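Local coordinates for protein 3-oxo-glucose-6-phosphate:glutamate aminotransferase (PDB 4K2M) that catalyses the reversible pyridoxal phosphate-dependent transamination of 3-dehydro-glucose 6-phosphate with glutamate, giving kanosamine 6-phosphate on the way to an antibiotic, at residues Y248-I260 with M297-M309. Sequence-based numbering, arbitrary orientation.
Sequences YKNFGVCGKAGAI and MDNLQAAIGLERM. With O1G (3-deoxy-3-[(E)-({3-hydroxy-2-methyl-5-[(phosphonooxy)methyl]pyridin-4-yl}methylidene)amino]-6-O-phosphono-alpha-D-gluco pyranose), chain C.
Gln301, on helix 299-308, reads the backbone of Cys254 with both ends of its amide, joining that helix to the loop that follows the cofactor lysine in this aspartate aminotransferase fold. Cys254 N donates to Gln301 OE1 at 3.0 Å, tilted 27° from the carbonyl plane, while Gln301 NE2 returns a weak bond to Cys254 O at 3.1 Å. A side chain bent at chi2 (-57°) turns the amide back onto the loop, and a primary amide suits the place because it both accepts and donates. Val253 packs CG1 3.5 Å from Gly305 CA, and the bare CA of Gly305 leaves room for this close approach. Met297 CE lies 3.6 Å from Ala257 CB on an extended, unbranched chain, and Met309 CG lies over one face of the Phe251 ring in a CH-pi contact. Arg308 NH1 meets Val253 O at the guanidinium edge, a weak 3.0 Å bond bent to 131°, and a salt bridge from NE to Glu82 OE2 positions the guanidinium. On the loop's ligand side, Lys249 NZ, unattached in this external aldimine, donates a hydrogen bond to O4 of the sugar, and Tyr248 OH bonds OP8 of its phosphate at 2.8 Å.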
# COMPACT_ATOMS: atom_id res chain seq x y z
N TYR A 248 14.48 -1.37 -0.07
CA TYR A 248 15.85 -0.88 -0.03
C TYR A 248 16.31 -0.58 1.39
O TYR A 248 17.47 -0.21 1.60
CB TYR A 248 16.02 0.37 -0.88
CG TYR A 248 15.29 0.32 -2.20
CD1 TYR A 248 15.31 -0.81 -3.00
CD2 TYR A 248 14.55 1.41 -2.63
CE1 TYR A 248 14.62 -0.85 -4.21
CE2 TYR A 248 13.88 1.39 -3.82
CZ TYR A 248 13.91 0.27 -4.60
OH TYR A 248 13.20 0.27 -5.79
N LYS A 249 15.42 -0.71 2.37
CA LYS A 249 15.79 -0.37 3.75
C LYS A 249 16.67 -1.46 4.39
O LYS A 249 16.82 -2.55 3.85
CB LYS A 249 14.55 -0.09 4.62
CG LYS A 249 13.67 1.08 4.12
CD LYS A 249 14.43 2.40 4.08
CE LYS A 249 13.59 3.46 3.38
NZ LYS A 249 13.51 3.14 1.90
N ASN A 250 17.24 -1.16 5.56
CA ASN A 250 18.10 -2.14 6.23
C ASN A 250 17.36 -3.45 6.48
O ASN A 250 17.96 -4.53 6.48
CB ASN A 250 18.62 -1.57 7.56
CG ASN A 250 19.75 -0.58 7.36
OD1 ASN A 250 19.82 0.10 6.34
ND2 ASN A 250 20.64 -0.49 8.34
N PHE A 251 16.06 -3.33 6.74
CA PHE A 251 15.16 -4.47 6.78
C PHE A 251 13.96 -4.07 5.92
O PHE A 251 13.34 -3.03 6.17
CB PHE A 251 14.69 -4.75 8.21
CG PHE A 251 13.42 -5.56 8.27
CD1 PHE A 251 13.29 -6.72 7.52
CD2 PHE A 251 12.35 -5.15 9.06
CE1 PHE A 251 12.12 -7.46 7.55
CE2 PHE A 251 11.18 -5.88 9.11
CZ PHE A 251 11.06 -7.05 8.34
N GLY A 252 13.63 -4.88 4.92
CA GLY A 252 12.47 -4.61 4.10
C GLY A 252 11.70 -5.86 3.74
O GLY A 252 12.17 -6.97 3.99
N VAL A 253 10.51 -5.67 3.18
CA VAL A 253 9.69 -6.77 2.70
C VAL A 253 9.77 -6.79 1.17
O VAL A 253 10.79 -6.38 0.59
CB VAL A 253 8.23 -6.66 3.23
CG1 VAL A 253 8.22 -6.84 4.76
CG2 VAL A 253 7.59 -5.32 2.84
N CYS A 254 8.75 -7.31 0.50
CA CYS A 254 8.76 -7.36 -0.96
C CYS A 254 7.62 -6.53 -1.55
O CYS A 254 6.83 -7.01 -2.38
CB CYS A 254 8.67 -8.80 -1.47
SG CYS A 254 10.10 -9.80 -0.97
N GLY A 255 7.55 -5.28 -1.10
CA GLY A 255 6.53 -4.35 -1.53
C GLY A 255 6.59 -3.19 -0.55
O GLY A 255 7.54 -3.07 0.23
N LYS A 256 5.58 -2.33 -0.57
CA LYS A 256 5.57 -1.23 0.40
C LYS A 256 5.01 -1.69 1.75
O LYS A 256 4.06 -2.49 1.80
CB LYS A 256 4.76 -0.03 -0.15
CG LYS A 256 5.50 0.73 -1.26
CD LYS A 256 4.76 2.00 -1.70
CE LYS A 256 3.47 1.72 -2.44
NZ LYS A 256 3.74 1.03 -3.73
N ALA A 257 5.60 -1.18 2.83
CA ALA A 257 5.09 -1.39 4.18
C ALA A 257 5.85 -0.49 5.14
O ALA A 257 6.92 0.01 4.81
CB ALA A 257 5.27 -2.87 4.59
N GLY A 258 5.30 -0.29 6.34
CA GLY A 258 5.99 0.45 7.39
C GLY A 258 5.38 0.15 8.74
O GLY A 258 4.60 -0.79 8.88
N ALA A 259 5.72 0.92 9.76
CA ALA A 259 5.09 0.71 11.05
C ALA A 259 5.11 1.94 11.91
O ALA A 259 5.97 2.81 11.75
CB ALA A 259 5.75 -0.43 11.79
N ILE A 260 4.15 2.00 12.83
CA ILE A 260 4.14 3.01 13.88
C ILE A 260 4.37 2.28 15.19
O ILE A 260 3.75 1.24 15.44
CB ILE A 260 2.78 3.68 13.95
CG1 ILE A 260 2.52 4.50 12.68
CG2 ILE A 260 2.70 4.61 15.16
CD1 ILE A 260 1.07 4.96 12.56
N MET A 297 -0.61 -2.62 6.82
CA MET A 297 0.27 -3.51 6.05
C MET A 297 -0.54 -4.72 5.59
O MET A 297 -1.49 -5.13 6.26
CB MET A 297 1.43 -3.96 6.94
CG MET A 297 2.42 -4.90 6.27
SD MET A 297 3.76 -5.14 7.45
CE MET A 297 4.97 -5.99 6.44
N ASP A 298 -0.17 -5.29 4.44
CA ASP A 298 -0.80 -6.52 3.96
C ASP A 298 -0.27 -7.74 4.70
O ASP A 298 0.93 -7.83 4.98
CB ASP A 298 -0.52 -6.69 2.47
CG ASP A 298 -1.33 -5.74 1.61
OD1 ASP A 298 -2.38 -5.28 2.09
OD2 ASP A 298 -0.90 -5.45 0.47
N ASN A 299 -1.16 -8.68 5.00
CA ASN A 299 -0.81 -9.97 5.61
C ASN A 299 0.27 -10.69 4.82
O ASN A 299 1.19 -11.29 5.39
CB ASN A 299 -2.07 -10.84 5.71
CG ASN A 299 -1.83 -12.14 6.48
OD1 ASN A 299 -1.50 -12.11 7.67
ND2 ASN A 299 -2.05 -13.27 5.82
N LEU A 300 0.18 -10.64 3.49
CA LEU A 300 1.18 -11.31 2.66
C LEU A 300 2.56 -10.72 2.94
O LEU A 300 3.54 -11.46 3.09
CB LEU A 300 0.83 -11.20 1.17
CG LEU A 300 1.80 -11.95 0.24
CD1 LEU A 300 1.09 -13.07 -0.48
CD2 LEU A 300 2.45 -11.01 -0.78
N GLN A 301 2.64 -9.40 3.04
CA GLN A 301 3.93 -8.76 3.30
C GLN A 301 4.43 -9.03 4.71
O GLN A 301 5.65 -9.11 4.93
CB GLN A 301 3.88 -7.24 3.05
CG GLN A 301 3.67 -6.84 1.60
CD GLN A 301 4.73 -7.39 0.64
OE1 GLN A 301 5.86 -7.68 1.02
NE2 GLN A 301 4.34 -7.54 -0.63
N ALA A 302 3.52 -9.13 5.67
CA ALA A 302 3.92 -9.47 7.04
C ALA A 302 4.51 -10.88 7.08
O ALA A 302 5.48 -11.13 7.80
CB ALA A 302 2.74 -9.32 8.01
N ALA A 303 3.95 -11.80 6.31
CA ALA A 303 4.52 -13.15 6.25
C ALA A 303 5.92 -13.10 5.67
O ALA A 303 6.83 -13.79 6.13
CB ALA A 303 3.63 -14.09 5.41
N ILE A 304 6.10 -12.29 4.63
CA ILE A 304 7.42 -12.14 4.01
C ILE A 304 8.38 -11.48 5.00
O ILE A 304 9.55 -11.85 5.10
CB ILE A 304 7.31 -11.30 2.72
CG1 ILE A 304 6.69 -12.14 1.60
CG2 ILE A 304 8.70 -10.82 2.26
CD1 ILE A 304 6.39 -11.33 0.34
N GLY A 305 7.87 -10.48 5.72
CA GLY A 305 8.67 -9.77 6.70
C GLY A 305 9.19 -10.67 7.79
O GLY A 305 10.32 -10.51 8.27
N LEU A 306 8.37 -11.64 8.19
CA LEU A 306 8.77 -12.56 9.25
C LEU A 306 9.91 -13.45 8.76
O LEU A 306 10.67 -13.98 9.56
CB LEU A 306 7.58 -13.39 9.73
CG LEU A 306 6.61 -12.56 10.56
CD1 LEU A 306 5.26 -13.23 10.70
CD2 LEU A 306 7.21 -12.27 11.94
N GLU A 307 10.04 -13.60 7.44
CA GLU A 307 11.18 -14.34 6.89
C GLU A 307 12.40 -13.45 6.75
O GLU A 307 13.49 -13.80 7.19
CB GLU A 307 10.85 -14.95 5.53
CG GLU A 307 9.83 -16.07 5.56
CD GLU A 307 10.18 -17.15 6.56
OE1 GLU A 307 11.36 -17.57 6.60
OE2 GLU A 307 9.28 -17.56 7.32
N ARG A 308 12.22 -12.28 6.14
CA ARG A 308 13.38 -11.45 5.84
C ARG A 308 14.00 -10.89 7.10
O ARG A 308 15.19 -10.58 7.12
CB ARG A 308 13.02 -10.33 4.84
CG ARG A 308 12.56 -10.89 3.48
CD ARG A 308 12.59 -9.84 2.38
NE ARG A 308 13.98 -9.54 2.02
CZ ARG A 308 14.38 -8.56 1.22
NH1 ARG A 308 13.50 -7.73 0.65
NH2 ARG A 308 15.68 -8.42 0.98
N MET A 309 13.21 -10.78 8.17
CA MET A 309 13.70 -10.23 9.43
C MET A 309 14.77 -11.12 10.03
O MET A 309 15.57 -10.65 10.85
CB MET A 309 12.56 -10.06 10.44
CG MET A 309 12.85 -9.04 11.53
SD MET A 309 11.36 -8.67 12.50
CE MET A 309 10.31 -9.95 11.82
P O1G C . 8.29 4.65 2.45
C3A O1G C . 12.94 7.79 3.96
O3 O1G C . 14.15 7.51 3.42
C1 O1G C . 14.49 6.13 -1.98
N1' O1G C . 11.58 8.86 5.58
C2 O1G C . 14.25 6.61 -0.55
O2 O1G C . 15.60 6.63 0.03
C9A O1G C . 12.80 8.62 5.08
C2A O1G C . 13.99 9.27 5.78
C3 O1G C . 13.30 5.71 0.26
N3' O1G C . 13.00 6.49 1.47
O1 O1G C . 15.28 4.93 -2.02
C4 O1G C . 12.04 5.33 -0.54
O4 O1G C . 11.58 4.17 0.18
C4A O1G C . 11.83 7.22 3.37
C4B O1G C . 11.94 6.35 2.18
C5 O1G C . 12.48 4.83 -1.91
O5 O1G C . 13.24 5.82 -2.62
C5A O1G C . 10.57 7.48 3.91
C5T O1G C . 9.22 6.94 3.39
C6 O1G C . 11.34 4.61 -2.88
C6A O1G C . 10.47 8.32 5.01
OP1 O1G C . 6.99 5.42 2.36
OP2 O1G C . 8.14 3.32 3.12
OP3 O1G C . 9.05 4.63 1.10
OP4 O1G C . 9.21 5.50 3.50
O6 O1G C . 11.67 3.92 -4.02
P' O1G C . 10.60 2.94 -4.72
OP6 O1G C . 10.33 1.85 -3.71
OP7 O1G C . 9.38 3.74 -5.10
OP8 O1G C . 11.39 2.44 -5.94
O HOH W 1 1.67 -3.58 2.90